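Local coordinates for protein osa (Shigella flexneri, PDB 4O7K) that suppresses the oncogenicity of Agrobacterium tumefaciens and is a plasmid fertility inhibition factor of the ParB/Srx superfamily, at residues R8-L13 with K94-K99; V44-L47 with P53-F56; S60-S65 with P155-D160; A75-W80 with W145-E150; A107-F110 with D115-V118. The protein carries 1 engineered substitution. One frame throughout, in Å; residues are numbered along the deposited sequence. Where two conformers were deposited one is given.

In the fold
Contact 4 lies nearest the middle of the chain, about 6 Å from its centre, where helices 73-81 and 140-148 meet; contacts 1, 2, 3 and 5 lie further out. Contact 1 touches it and ties on helix 4-24, with centres 11 Å apart. Contacts 2 and 5, centres about 9 Å apart, share the five-stranded mixed sheet, contact 2 at hairpin 44-58 and contact 5 where helix 103-112 turns back into strand 118-128. Contact 3 closes the far end against strand 153-158, its centre about 29 Å from that of contact 1. Along the chain, the segments of contacts 1 and 4 alternate, tying the N-terminal helix to the helical core; contact 5 falls between those of contact 4.

Contact 1 (R8-L13 with K94-K99); sequences RCRAWL and KQDMPK
Arg10 reaches out from helix 4-24 to Gln95 and Asp96 in a thin, solvent-side polar contact, where the N-terminal helix approaches the 3-10 turn that lies between helices 73-81 and 103-112. The backbones stay well apart, and one long side chain spans the gap. Its first torsion puts CG roughly opposite the backbone N (chi1 -155°), and the chain runs extended as far as NE, which delivers the guanidinium to the far side. There NH1 forms a salt bridge with Asp96 OD2 at 3.2 Å. The carboxylate oxygen sits at the edge of the guanidinium, near its plane, yet the N-H points poorly at it (127°), and as a hydrogen bond this is weak. On NH2, Gln95 OE1 lies 3.1 Å away, approaching obliquely, with the amide and guanidinium planes steeply inclined to each other. Gln95 gets there with an extended chain beyond CG, coming from the direction opposite to the arginine. The two acceptors come from consecutive residues of the turn, whose own backbone is held by Lys99 N to Asp96 O, 3.0 Å. Just before them, Lys94 anchors the turn more deeply, its NZ making a salt bridge with Glu150 and its N a hydrogen bond with the hydroxyl of Tyr77. Met97 packs on Met144 and Leu147 of helix 140-148. The Arg10 bridge therefore joins the outer helix to a turn that is itself held to the core, a surface salt bridge between a helix and a 3-10 segment.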
# COMPACT_ATOMS: atom_id res chain seq x y z
N ARG A 8 1.74 -21.33 8.43
CA ARG A 8 3.14 -20.93 8.27
C ARG A 8 3.73 -21.40 6.95
O ARG A 8 4.48 -20.67 6.31
CB ARG A 8 3.99 -21.46 9.42
CG ARG A 8 3.69 -20.82 10.76
CD ARG A 8 4.94 -20.72 11.60
NE ARG A 8 4.75 -21.34 12.91
CZ ARG A 8 5.57 -21.16 13.93
NH1 ARG A 8 5.33 -21.77 15.09
NH2 ARG A 8 6.62 -20.37 13.81
N CYS A 9 3.41 -22.62 6.55
CA CYS A 9 3.96 -23.15 5.31
C CYS A 9 3.42 -22.38 4.11
O CYS A 9 4.15 -22.09 3.17
CB CYS A 9 3.65 -24.64 5.17
SG CYS A 9 4.58 -25.72 6.29
N ARG A 10 2.14 -22.04 4.18
CA ARG A 10 1.48 -21.30 3.11
C ARG A 10 2.11 -19.93 2.93
O ARG A 10 2.41 -19.50 1.81
CB ARG A 10 -0.02 -21.16 3.40
CG ARG A 10 -0.87 -20.97 2.16
CD ARG A 10 -2.34 -21.23 2.47
NE ARG A 10 -3.09 -21.62 1.27
CZ ARG A 10 -4.30 -21.15 0.96
NH1 ARG A 10 -4.90 -20.28 1.76
NH2 ARG A 10 -4.90 -21.56 -0.15
N ALA A 11 2.32 -19.24 4.05
CA ALA A 11 2.93 -17.92 4.05
C ALA A 11 4.35 -17.97 3.48
O ALA A 11 4.75 -17.12 2.67
CB ALA A 11 2.94 -17.34 5.47
N TRP A 12 5.10 -18.97 3.92
CA TRP A 12 6.46 -19.19 3.46
C TRP A 12 6.51 -19.31 1.93
O TRP A 12 7.33 -18.67 1.27
CB TRP A 12 7.03 -20.46 4.11
CG TRP A 12 8.47 -20.68 3.81
CD1 TRP A 12 9.53 -20.28 4.57
CD2 TRP A 12 9.02 -21.34 2.67
NE1 TRP A 12 10.71 -20.66 3.98
CE2 TRP A 12 10.42 -21.31 2.80
CE3 TRP A 12 8.47 -21.95 1.54
CZ2 TRP A 12 11.27 -21.87 1.86
CZ3 TRP A 12 9.31 -22.51 0.60
CH2 TRP A 12 10.70 -22.47 0.77
N LEU A 13 5.62 -20.13 1.38
CA LEU A 13 5.60 -20.39 -0.05
C LEU A 13 5.23 -19.13 -0.83
O LEU A 13 5.81 -18.84 -1.87
CB LEU A 13 4.64 -21.53 -0.36
CG LEU A 13 5.15 -22.93 -0.02
CD1 LEU A 13 3.99 -23.90 -0.01
CD2 LEU A 13 6.24 -23.38 -0.99
N LYS A 94 -3.54 -13.12 -0.94
CA LYS A 94 -4.32 -12.34 -1.89
C LYS A 94 -5.66 -12.99 -2.20
O LYS A 94 -6.71 -12.35 -2.12
CB LYS A 94 -3.52 -12.14 -3.18
CG LYS A 94 -3.22 -10.70 -3.49
CD LYS A 94 -1.94 -10.56 -4.32
CE LYS A 94 -2.13 -10.99 -5.75
NZ LYS A 94 -0.91 -10.68 -6.57
N GLN A 95 -5.64 -14.29 -2.52
CA GLN A 95 -6.86 -15.02 -2.86
C GLN A 95 -7.92 -14.96 -1.77
O GLN A 95 -9.10 -15.15 -2.06
CB GLN A 95 -6.54 -16.48 -3.19
CG GLN A 95 -5.74 -17.21 -2.13
CD GLN A 95 -5.30 -18.60 -2.58
OE1 GLN A 95 -5.98 -19.60 -2.31
NE2 GLN A 95 -4.17 -18.67 -3.27
N ASP A 96 -7.51 -14.71 -0.53
CA ASP A 96 -8.44 -14.72 0.58
C ASP A 96 -8.80 -13.32 1.06
O ASP A 96 -9.68 -13.15 1.90
CB ASP A 96 -7.87 -15.52 1.75
CG ASP A 96 -7.68 -16.98 1.40
OD1 ASP A 96 -8.55 -17.54 0.70
OD2 ASP A 96 -6.66 -17.57 1.82
N MET A 97 -8.12 -12.32 0.52
CA MET A 97 -8.38 -10.96 0.95
C MET A 97 -9.84 -10.53 0.77
O MET A 97 -10.38 -9.86 1.65
CB MET A 97 -7.44 -9.98 0.22
CG MET A 97 -6.03 -9.99 0.77
SD MET A 97 -4.91 -8.97 -0.20
CE MET A 97 -3.34 -9.35 0.56
N PRO A 98 -10.50 -10.93 -0.34
CA PRO A 98 -11.89 -10.44 -0.43
C PRO A 98 -12.82 -11.04 0.62
O PRO A 98 -13.93 -10.54 0.78
CB PRO A 98 -12.32 -10.86 -1.85
CG PRO A 98 -11.04 -10.92 -2.62
CD PRO A 98 -10.05 -11.49 -1.62
N LYS A 99 -12.38 -12.07 1.33
CA LYS A 99 -13.21 -12.69 2.37
C LYS A 99 -13.21 -11.87 3.65
O LYS A 99 -14.04 -12.10 4.53
CB LYS A 99 -12.74 -14.11 2.69
CG LYS A 99 -12.91 -15.09 1.54
CD LYS A 99 -12.07 -16.34 1.74
CE LYS A 99 -11.65 -16.95 0.39
NZ LYS A 99 -12.63 -17.93 -0.15

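Contact 2 (V44-L47 with P53-F56); sequences VWRL and PDAF
Arg46 takes Asp54 side-on with two nitrogens, one to each carboxylate oxygen, next to the loop end of the antiparallel beta hairpin made by strands 44-47 and 55-58. The shorter bond, Arg46 NE to Asp54 OD2 at 2.7 Å, is nearly straight (175°) and lies in the guanidinium plane, although it meets the oxygen from above the carboxylate. Arg46 NH2 to Asp54 OD1 is longer, 3.0 Å, and more bent. With CG opposite the backbone N (chi1 171°) and the chain extended to NE, the arginine leaves the sheet on the Phe56 face and leans toward the loop end, where Asp54 meets it obliquely; its NH1 goes to Gln34 on the neighbouring strand. Between the backbones, Leu47 and Ala55 form a hydrogen-bonded pair: Leu47 N gives to Ala55 O at 2.7 Å, and Ala55 N returns to Leu47 O at 3.0 Å. Arg46 and Phe56 make the next, non-hydrogen-bonded pair. On the face they share, the arginine's CB comes within 3.6 Å of CE2 of the Phe56 ring, and CG1 of Val44 lies at that ring's edge. Leu47 and Ala55 turn to the other face, where they meet Leu146 and Trp145 of helix 140-148. Phe56 CA also makes a CA-H...O contact with Trp45 O, 3.2 Å away.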
# COMPACT_ATOMS: atom_id res chain seq x y z
N VAL A 44 -4.64 14.33 -4.94
CA VAL A 44 -5.37 13.15 -5.38
C VAL A 44 -4.59 12.41 -6.45
O VAL A 44 -4.04 13.03 -7.37
CB VAL A 44 -6.77 13.52 -5.91
CG1 VAL A 44 -7.45 12.30 -6.54
CG2 VAL A 44 -7.63 14.09 -4.79
N TRP A 45 -4.52 11.09 -6.33
CA TRP A 45 -3.95 10.26 -7.40
C TRP A 45 -5.01 9.45 -8.10
O TRP A 45 -5.95 8.95 -7.48
CB TRP A 45 -2.91 9.29 -6.87
CG TRP A 45 -1.71 9.88 -6.24
CD1 TRP A 45 -0.52 10.14 -6.85
CD2 TRP A 45 -1.55 10.21 -4.86
NE1 TRP A 45 0.38 10.64 -5.93
CE2 TRP A 45 -0.23 10.69 -4.70
CE3 TRP A 45 -2.39 10.16 -3.75
CZ2 TRP A 45 0.26 11.12 -3.47
CZ3 TRP A 45 -1.89 10.58 -2.51
CH2 TRP A 45 -0.58 11.06 -2.39
N ARG A 46 -4.83 9.30 -9.41
CA ARG A 46 -5.51 8.28 -10.18
C ARG A 46 -4.64 7.03 -10.14
O ARG A 46 -3.43 7.11 -10.36
CB ARG A 46 -5.73 8.74 -11.63
CG ARG A 46 -6.25 7.63 -12.55
CD ARG A 46 -6.25 8.02 -14.04
NE ARG A 46 -6.60 6.85 -14.84
CZ ARG A 46 -5.73 6.13 -15.55
NH1 ARG A 46 -4.45 6.47 -15.62
NH2 ARG A 46 -6.16 5.05 -16.19
N LEU A 47 -5.24 5.89 -9.83
CA LEU A 47 -4.48 4.63 -9.81
C LEU A 47 -5.06 3.69 -10.86
O LEU A 47 -6.23 3.33 -10.78
CB LEU A 47 -4.51 3.98 -8.41
CG LEU A 47 -3.75 4.67 -7.28
CD1 LEU A 47 -4.54 5.85 -6.78
CD2 LEU A 47 -3.54 3.70 -6.13
N PRO A 53 -12.23 -0.47 -13.51
CA PRO A 53 -12.28 0.99 -13.49
C PRO A 53 -11.17 1.58 -12.62
O PRO A 53 -10.78 0.98 -11.61
CB PRO A 53 -13.65 1.29 -12.89
CG PRO A 53 -14.48 0.10 -13.24
CD PRO A 53 -13.54 -1.07 -13.17
N ASP A 54 -10.66 2.75 -13.01
CA ASP A 54 -9.66 3.47 -12.23
C ASP A 54 -10.05 3.59 -10.77
O ASP A 54 -11.23 3.70 -10.46
CB ASP A 54 -9.45 4.89 -12.78
CG ASP A 54 -8.97 4.91 -14.20
OD1 ASP A 54 -8.41 3.88 -14.66
OD2 ASP A 54 -9.10 5.96 -14.85
N ALA A 55 -9.06 3.57 -9.89
CA ALA A 55 -9.27 3.93 -8.49
C ALA A 55 -8.68 5.31 -8.24
O ALA A 55 -7.79 5.75 -8.98
CB ALA A 55 -8.66 2.88 -7.56
N PHE A 56 -9.18 5.98 -7.21
CA PHE A 56 -8.65 7.28 -6.80
C PHE A 56 -8.39 7.30 -5.30
O PHE A 56 -9.20 6.80 -4.52
CB PHE A 56 -9.60 8.40 -7.19
CG PHE A 56 -9.73 8.60 -8.67
CD1 PHE A 56 -10.59 7.81 -9.42
CD2 PHE A 56 -8.96 9.55 -9.33
CE1 PHE A 56 -10.70 7.98 -10.80
CE2 PHE A 56 -9.07 9.73 -10.71
CZ PHE A 56 -9.93 8.94 -11.44

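Contact 3 (S60-S65 with P155-D160); sequences SNAAQS and PVLSRD
Arg159 O receives a 2.6 Å hydrogen bond from a water that also accepts a hydrogen bond from Ser65 OG, at 2.7 Å. That single water ties the loop 60-65 to the chain just past strand 153-158, the two polar groups being linked through it rather than directly. Ser65 holds its hydroxyl between its backbone N and carbonyl carbon (chi1 62°), which turns OG to the water. Deeper in, the contact is apolar. Both methyls of Leu157 straddle the CB of Ala62, CD1 and CD2 each 3.7 Å from it. The leucine gets this pose by setting CG opposite its carbonyl carbon and by an extended chi2 of 170°. Val179, at the start of helix 179-189, packs on both Ala62 and Leu157, and Leu157 also touches Ile68 of strand 67-72 and Leu120 of strand 118-128, so the pair sits in a hydrophobic patch. Strand 153-158 is an outer strand of a three-stranded antiparallel sheet, next to strand 67-72, and the loop 60-65 leads from the hairpin strand 55-58 into that neighbour. Leu157 also has backbone hydrogen bonds with Ala121 and Val123 of strand 118-128, and this draws the two sheets together at this point. Arg183 also holds the loop, through Ala62 O and Gln64 OE1. After Arg159, the chain turns into helix 161-171, with Asp160 at the N-cap, its side chain capping a backbone N of the first turn.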
# COMPACT_ATOMS: atom_id res chain seq x y z
N SER A 60 -5.71 13.67 1.86
CA SER A 60 -6.42 14.74 2.55
C SER A 60 -6.39 14.56 4.06
O SER A 60 -6.46 15.54 4.80
CB SER A 60 -7.87 14.82 2.06
OG SER A 60 -8.61 13.69 2.46
N ASN A 61 -6.28 13.32 4.51
CA ASN A 61 -6.30 13.04 5.94
C ASN A 61 -4.91 13.08 6.56
O ASN A 61 -4.75 12.92 7.77
CB ASN A 61 -6.97 11.68 6.21
CG ASN A 61 -8.47 11.67 5.88
OD1 ASN A 61 -9.14 10.64 6.02
ND2 ASN A 61 -9.01 12.80 5.44
N ALA A 62 -3.89 13.31 5.74
CA ALA A 62 -2.51 13.35 6.23
C ALA A 62 -2.15 14.64 6.97
O ALA A 62 -2.67 15.72 6.67
CB ALA A 62 -1.55 13.14 5.06
N ALA A 63 -1.22 14.53 7.92
CA ALA A 63 -0.63 15.70 8.55
C ALA A 63 0.46 16.28 7.65
O ALA A 63 1.06 15.56 6.85
CB ALA A 63 -0.05 15.35 9.93
N GLN A 64 0.72 17.58 7.79
CA GLN A 64 1.82 18.23 7.07
C GLN A 64 3.16 17.55 7.35
O GLN A 64 4.09 17.60 6.52
CB GLN A 64 1.89 19.71 7.45
CG GLN A 64 0.73 20.54 6.92
CD GLN A 64 0.87 20.81 5.44
OE1 GLN A 64 0.40 20.04 4.61
NE2 GLN A 64 1.53 21.91 5.10
N SER A 65 3.27 16.93 8.53
CA SER A 65 4.50 16.31 8.98
C SER A 65 4.66 14.88 8.48
O SER A 65 5.74 14.29 8.60
CB SER A 65 4.55 16.33 10.51
OG SER A 65 3.47 15.59 11.06
N PRO A 155 0.57 4.92 -3.13
CA PRO A 155 1.18 5.67 -2.04
C PRO A 155 0.68 5.21 -0.67
O PRO A 155 -0.45 4.72 -0.56
CB PRO A 155 0.75 7.12 -2.30
CG PRO A 155 -0.45 7.02 -3.17
CD PRO A 155 -0.53 5.66 -3.78
N VAL A 156 1.53 5.35 0.34
CA VAL A 156 1.14 5.12 1.73
C VAL A 156 1.72 6.26 2.55
O VAL A 156 2.60 6.99 2.07
CB VAL A 156 1.65 3.76 2.27
CG1 VAL A 156 0.99 2.60 1.54
CG2 VAL A 156 3.17 3.67 2.17
N LEU A 157 1.23 6.41 3.77
CA LEU A 157 1.64 7.49 4.66
C LEU A 157 2.50 6.97 5.81
O LEU A 157 2.22 5.92 6.38
CB LEU A 157 0.41 8.20 5.23
CG LEU A 157 -0.37 9.08 4.27
CD1 LEU A 157 -1.68 9.49 4.92
CD2 LEU A 157 0.46 10.31 3.93
N SER A 158 3.55 7.73 6.13
CA SER A 158 4.48 7.38 7.19
C SER A 158 4.66 8.58 8.11
O SER A 158 4.62 9.73 7.67
CB SER A 158 5.82 6.95 6.59
OG SER A 158 6.82 6.84 7.58
N ARG A 159 4.88 8.29 9.39
CA ARG A 159 4.82 9.27 10.47
C ARG A 159 5.96 10.29 10.45
O ARG A 159 5.82 11.40 10.95
CB ARG A 159 4.82 8.51 11.81
CG ARG A 159 3.94 9.05 12.92
CD ARG A 159 3.97 8.11 14.14
NE ARG A 159 3.46 6.77 13.80
CZ ARG A 159 3.97 5.61 14.23
NH1 ARG A 159 5.03 5.59 15.05
NH2 ARG A 159 3.43 4.47 13.84
N ASP A 160 7.10 9.90 9.89
CA ASP A 160 8.31 10.73 9.96
C ASP A 160 9.33 10.37 8.89
O ASP A 160 9.22 9.33 8.24
CB ASP A 160 8.94 10.62 11.36
CG ASP A 160 9.26 9.19 11.73
OD1 ASP A 160 10.28 8.65 11.26
OD2 ASP A 160 8.48 8.60 12.49
O HOH W 1 3.75 12.95 11.17

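Contact 4 (A75-W80 with W145-E150); sequences AFYRAW and WLLAHE. With PO4 (phosphate ion), chain C.
Leu147 pushes its methyls into the helix 73-81 side of the core, where three aromatic residues receive them. Its CG lies opposite the carbonyl carbon (chi1 -73°) and chi2 is extended, so CD1 is carried outward from helix 140-148. Leu147 CD1 meets Trp80 CE3 at 3.9 Å, at the ring's edge, Tyr77 CB at 4.0 Å, and the edge of the Phe76 ring at CD2, 4.3 Å; Leu147 CD2 also lies 4.1 Å from Tyr77 CB. Phe76, Tyr77 and Trp80 all swing CG away from the backbone N, which points these rings toward the leucine. Tyr77 OH and Trp80 NE1 find partners beyond, in Glu14 and Gln89. The far face of helix 140-148 carries different chemistry. His149 lies over the Trp145 ring, ND1 3.3 Å above its plane, and gives that nitrogen's N-H to Trp145 O at 2.8 Å. This fixes the ring's rotation and presents NE2 to a phosphate O2 at 2.7 Å (165°). Trp145 NE1 reaches O1 of the same ion, and His52 NE2 adds a third bond. A Schellman motif with Glu150 ends the helix here. The phosphate probably came from the crystallisation liquor; the site is suited to an anion, but whether it binds one in the protein's function is not established.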
# COMPACT_ATOMS: atom_id res chain seq x y z
N ALA A 75 6.29 -5.85 -3.20
CA ALA A 75 7.25 -5.73 -2.10
C ALA A 75 6.53 -5.41 -0.79
O ALA A 75 6.91 -5.90 0.28
CB ALA A 75 8.28 -4.67 -2.41
N PHE A 76 5.51 -4.57 -0.89
CA PHE A 76 4.72 -4.17 0.27
C PHE A 76 4.00 -5.39 0.84
O PHE A 76 4.01 -5.62 2.05
CB PHE A 76 3.72 -3.08 -0.13
CG PHE A 76 2.86 -2.59 0.99
CD1 PHE A 76 3.27 -1.52 1.78
CD2 PHE A 76 1.62 -3.16 1.23
CE1 PHE A 76 2.46 -1.04 2.79
CE2 PHE A 76 0.81 -2.69 2.24
CZ PHE A 76 1.23 -1.63 3.03
N TYR A 77 3.39 -6.16 -0.07
CA TYR A 77 2.72 -7.41 0.25
C TYR A 77 3.68 -8.35 0.99
O TYR A 77 3.33 -8.88 2.04
CB TYR A 77 2.20 -8.05 -1.04
CG TYR A 77 1.43 -9.35 -0.92
CD1 TYR A 77 0.80 -9.73 0.26
CD2 TYR A 77 1.33 -10.20 -2.02
CE1 TYR A 77 0.09 -10.93 0.33
CE2 TYR A 77 0.64 -11.38 -1.96
CZ TYR A 77 0.02 -11.75 -0.79
OH TYR A 77 -0.66 -12.93 -0.77
N ARG A 78 4.87 -8.54 0.43
CA ARG A 78 5.88 -9.40 1.05
C ARG A 78 6.28 -8.94 2.45
O ARG A 78 6.39 -9.76 3.37
CB ARG A 78 7.13 -9.47 0.17
CG ARG A 78 8.26 -10.28 0.78
CD ARG A 78 9.47 -10.33 -0.13
NE ARG A 78 10.54 -11.15 0.45
CZ ARG A 78 11.46 -10.69 1.29
NH1 ARG A 78 11.46 -9.41 1.65
NH2 ARG A 78 12.39 -11.50 1.77
N ALA A 79 6.50 -7.64 2.61
CA ALA A 79 6.88 -7.09 3.91
C ALA A 79 5.76 -7.26 4.93
O ALA A 79 6.00 -7.49 6.13
CB ALA A 79 7.26 -5.63 3.77
N TRP A 80 4.52 -7.17 4.46
CA TRP A 80 3.35 -7.35 5.31
C TRP A 80 3.25 -8.81 5.76
O TRP A 80 2.99 -9.09 6.93
CB TRP A 80 2.08 -6.92 4.57
CG TRP A 80 0.83 -6.86 5.39
CD1 TRP A 80 0.69 -7.18 6.72
CD2 TRP A 80 -0.47 -6.49 4.92
NE1 TRP A 80 -0.62 -7.01 7.11
CE2 TRP A 80 -1.36 -6.60 6.02
CE3 TRP A 80 -0.99 -6.08 3.68
CZ2 TRP A 80 -2.71 -6.29 5.93
CZ3 TRP A 80 -2.33 -5.78 3.58
CH2 TRP A 80 -3.18 -5.89 4.70
N TRP A 145 -7.53 -4.42 -0.74
CA TRP A 145 -8.27 -4.17 -1.98
C TRP A 145 -7.27 -3.91 -3.10
O TRP A 145 -7.32 -4.55 -4.15
CB TRP A 145 -9.24 -3.00 -1.81
CG TRP A 145 -10.19 -2.81 -2.98
CD1 TRP A 145 -11.46 -3.31 -3.11
CD2 TRP A 145 -9.94 -2.06 -4.18
NE1 TRP A 145 -12.01 -2.93 -4.31
CE2 TRP A 145 -11.10 -2.16 -4.99
CE3 TRP A 145 -8.85 -1.33 -4.66
CZ2 TRP A 145 -11.19 -1.55 -6.24
CZ3 TRP A 145 -8.94 -0.72 -5.90
CH2 TRP A 145 -10.11 -0.83 -6.67
N LEU A 146 -6.31 -3.01 -2.85
CA LEU A 146 -5.32 -2.63 -3.85
C LEU A 146 -4.47 -3.83 -4.24
O LEU A 146 -4.21 -4.06 -5.42
CB LEU A 146 -4.42 -1.49 -3.34
CG LEU A 146 -5.08 -0.12 -3.09
CD1 LEU A 146 -4.24 0.71 -2.12
CD2 LEU A 146 -5.26 0.64 -4.40
N LEU A 147 -4.05 -4.59 -3.25
CA LEU A 147 -3.21 -5.76 -3.49
C LEU A 147 -3.95 -6.84 -4.28
O LEU A 147 -3.42 -7.39 -5.26
CB LEU A 147 -2.70 -6.31 -2.17
CG LEU A 147 -1.63 -5.45 -1.50
CD1 LEU A 147 -1.20 -6.09 -0.19
CD2 LEU A 147 -0.44 -5.25 -2.45
N ALA A 148 -5.18 -7.13 -3.87
CA ALA A 148 -5.98 -8.16 -4.53
C ALA A 148 -6.31 -7.74 -5.96
O ALA A 148 -6.50 -8.59 -6.83
CB ALA A 148 -7.26 -8.45 -3.74
N HIS A 149 -6.37 -6.43 -6.20
CA HIS A 149 -6.66 -5.93 -7.55
C HIS A 149 -5.39 -5.67 -8.36
O HIS A 149 -5.44 -5.15 -9.47
CB HIS A 149 -7.49 -4.65 -7.49
CG HIS A 149 -8.93 -4.89 -7.18
ND1 HIS A 149 -9.42 -4.96 -5.90
CD2 HIS A 149 -9.99 -5.08 -8.00
CE1 HIS A 149 -10.72 -5.19 -5.94
NE2 HIS A 149 -11.10 -5.26 -7.21
N GLU A 150 -4.25 -6.07 -7.79
CA GLU A 150 -2.97 -5.97 -8.49
C GLU A 150 -2.62 -4.54 -8.90
O GLU A 150 -2.09 -4.31 -9.98
CB GLU A 150 -2.98 -6.85 -9.74
CG GLU A 150 -3.52 -8.25 -9.53
CD GLU A 150 -2.48 -9.21 -9.03
OE1 GLU A 150 -1.32 -8.77 -8.85
OE2 GLU A 150 -2.80 -10.40 -8.82
P PO4 C . -14.57 -4.65 -7.01
O1 PO4 C . -14.04 -5.02 -5.63
O2 PO4 C . -13.68 -5.23 -8.08
O3 PO4 C . -15.97 -5.20 -7.20
O4 PO4 C . -14.63 -3.15 -7.14

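Contact 5 (A107-F110 with D115-V118); sequences AAHF and DSPV
His109 and Phe110 each turn a ring face to the same methyl, CG2 of Val118, which sits between the two in a double CH-pi contact. Over Phe110 the methyl is 3.6 Å from the ring centroid, only 11° off the normal. Over His109 it is 4.0 Å from the centroid. The opposite face of Phe110 is stacked on Trp145, so that ring is held between a valine methyl and an indole. At the edge of the His109 ring, near its plane, Ser116 OG lies 3.1 Å from NE2 in a hydrogen bond for which either atom could be the donor. Val118 sets CG2 opposite its carbonyl carbon and CG1 opposite its backbone N (chi1 179°), so CG1 can touch Phe110 CZ as well, 3.9 Å away. A water occupies the gap between the backbone carbonyls, 2.8 Å from His109 O and 2.7 Å from Ser116 O. A bound isopropanol, probably from the crystallisation liquor, lies near the side chain of His109. This is the junction where helix 103-112 ends and the chain doubles back into strand 118-128. The strand takes its place in the mixed sheet through backbone hydrogen bonds of Val118 with Phe56 and Thr58 of strand 55-58, while Phe110 is wedged between that strand, at Ala55 and Met57, and helix 140-148, at Arg142 and Leu146.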
# COMPACT_ATOMS: atom_id res chain seq x y z
N ALA A 107 -14.46 -1.97 -0.97
CA ALA A 107 -14.74 -2.05 -2.40
C ALA A 107 -15.78 -1.01 -2.81
O ALA A 107 -15.66 -0.38 -3.88
CB ALA A 107 -15.22 -3.44 -2.75
N ALA A 108 -16.78 -0.82 -1.96
CA ALA A 108 -17.83 0.17 -2.21
C ALA A 108 -17.26 1.57 -2.27
O ALA A 108 -17.60 2.35 -3.16
CB ALA A 108 -18.90 0.08 -1.13
N HIS A 109 -16.39 1.92 -1.33
CA HIS A 109 -15.79 3.25 -1.33
C HIS A 109 -14.92 3.42 -2.57
O HIS A 109 -14.95 4.47 -3.21
CB HIS A 109 -14.96 3.51 -0.06
CG HIS A 109 -14.60 4.96 0.13
ND1 HIS A 109 -13.83 5.40 1.19
CD2 HIS A 109 -14.91 6.06 -0.60
CE1 HIS A 109 -13.68 6.71 1.10
NE2 HIS A 109 -14.32 7.13 0.03
N PHE A 110 -14.16 2.39 -2.91
CA PHE A 110 -13.30 2.45 -4.10
C PHE A 110 -14.13 2.56 -5.39
O PHE A 110 -13.62 2.99 -6.43
CB PHE A 110 -12.38 1.23 -4.19
CG PHE A 110 -11.05 1.40 -3.50
CD1 PHE A 110 -10.08 2.23 -4.03
CD2 PHE A 110 -10.77 0.72 -2.32
CE1 PHE A 110 -8.84 2.40 -3.40
CE2 PHE A 110 -9.54 0.88 -1.67
CZ PHE A 110 -8.58 1.71 -2.21
N ASP A 115 -14.96 11.58 -7.22
CA ASP A 115 -15.84 12.34 -6.34
C ASP A 115 -15.62 12.01 -4.87
O ASP A 115 -15.98 12.80 -3.99
CB ASP A 115 -17.30 12.09 -6.71
CG ASP A 115 -17.67 12.70 -8.04
OD1 ASP A 115 -16.93 13.58 -8.52
OD2 ASP A 115 -18.70 12.29 -8.61
N SER A 116 -15.04 10.85 -4.58
CA SER A 116 -14.72 10.50 -3.20
C SER A 116 -13.51 9.58 -3.15
O SER A 116 -13.66 8.37 -2.96
CB SER A 116 -15.92 9.83 -2.51
OG SER A 116 -15.69 9.69 -1.11
N PRO A 117 -12.30 10.15 -3.34
CA PRO A 117 -11.09 9.32 -3.31
C PRO A 117 -10.88 8.70 -1.93
O PRO A 117 -11.22 9.30 -0.91
CB PRO A 117 -9.97 10.30 -3.65
CG PRO A 117 -10.54 11.66 -3.38
CD PRO A 117 -12.01 11.56 -3.63
N VAL A 118 -10.33 7.49 -1.92
CA VAL A 118 -10.03 6.78 -0.68
C VAL A 118 -8.76 7.34 -0.02
O VAL A 118 -7.71 7.41 -0.65
CB VAL A 118 -9.84 5.28 -0.95
CG1 VAL A 118 -9.49 4.53 0.36
CG2 VAL A 118 -11.10 4.71 -1.58
O HOH W 2 -13.40 6.24 -4.64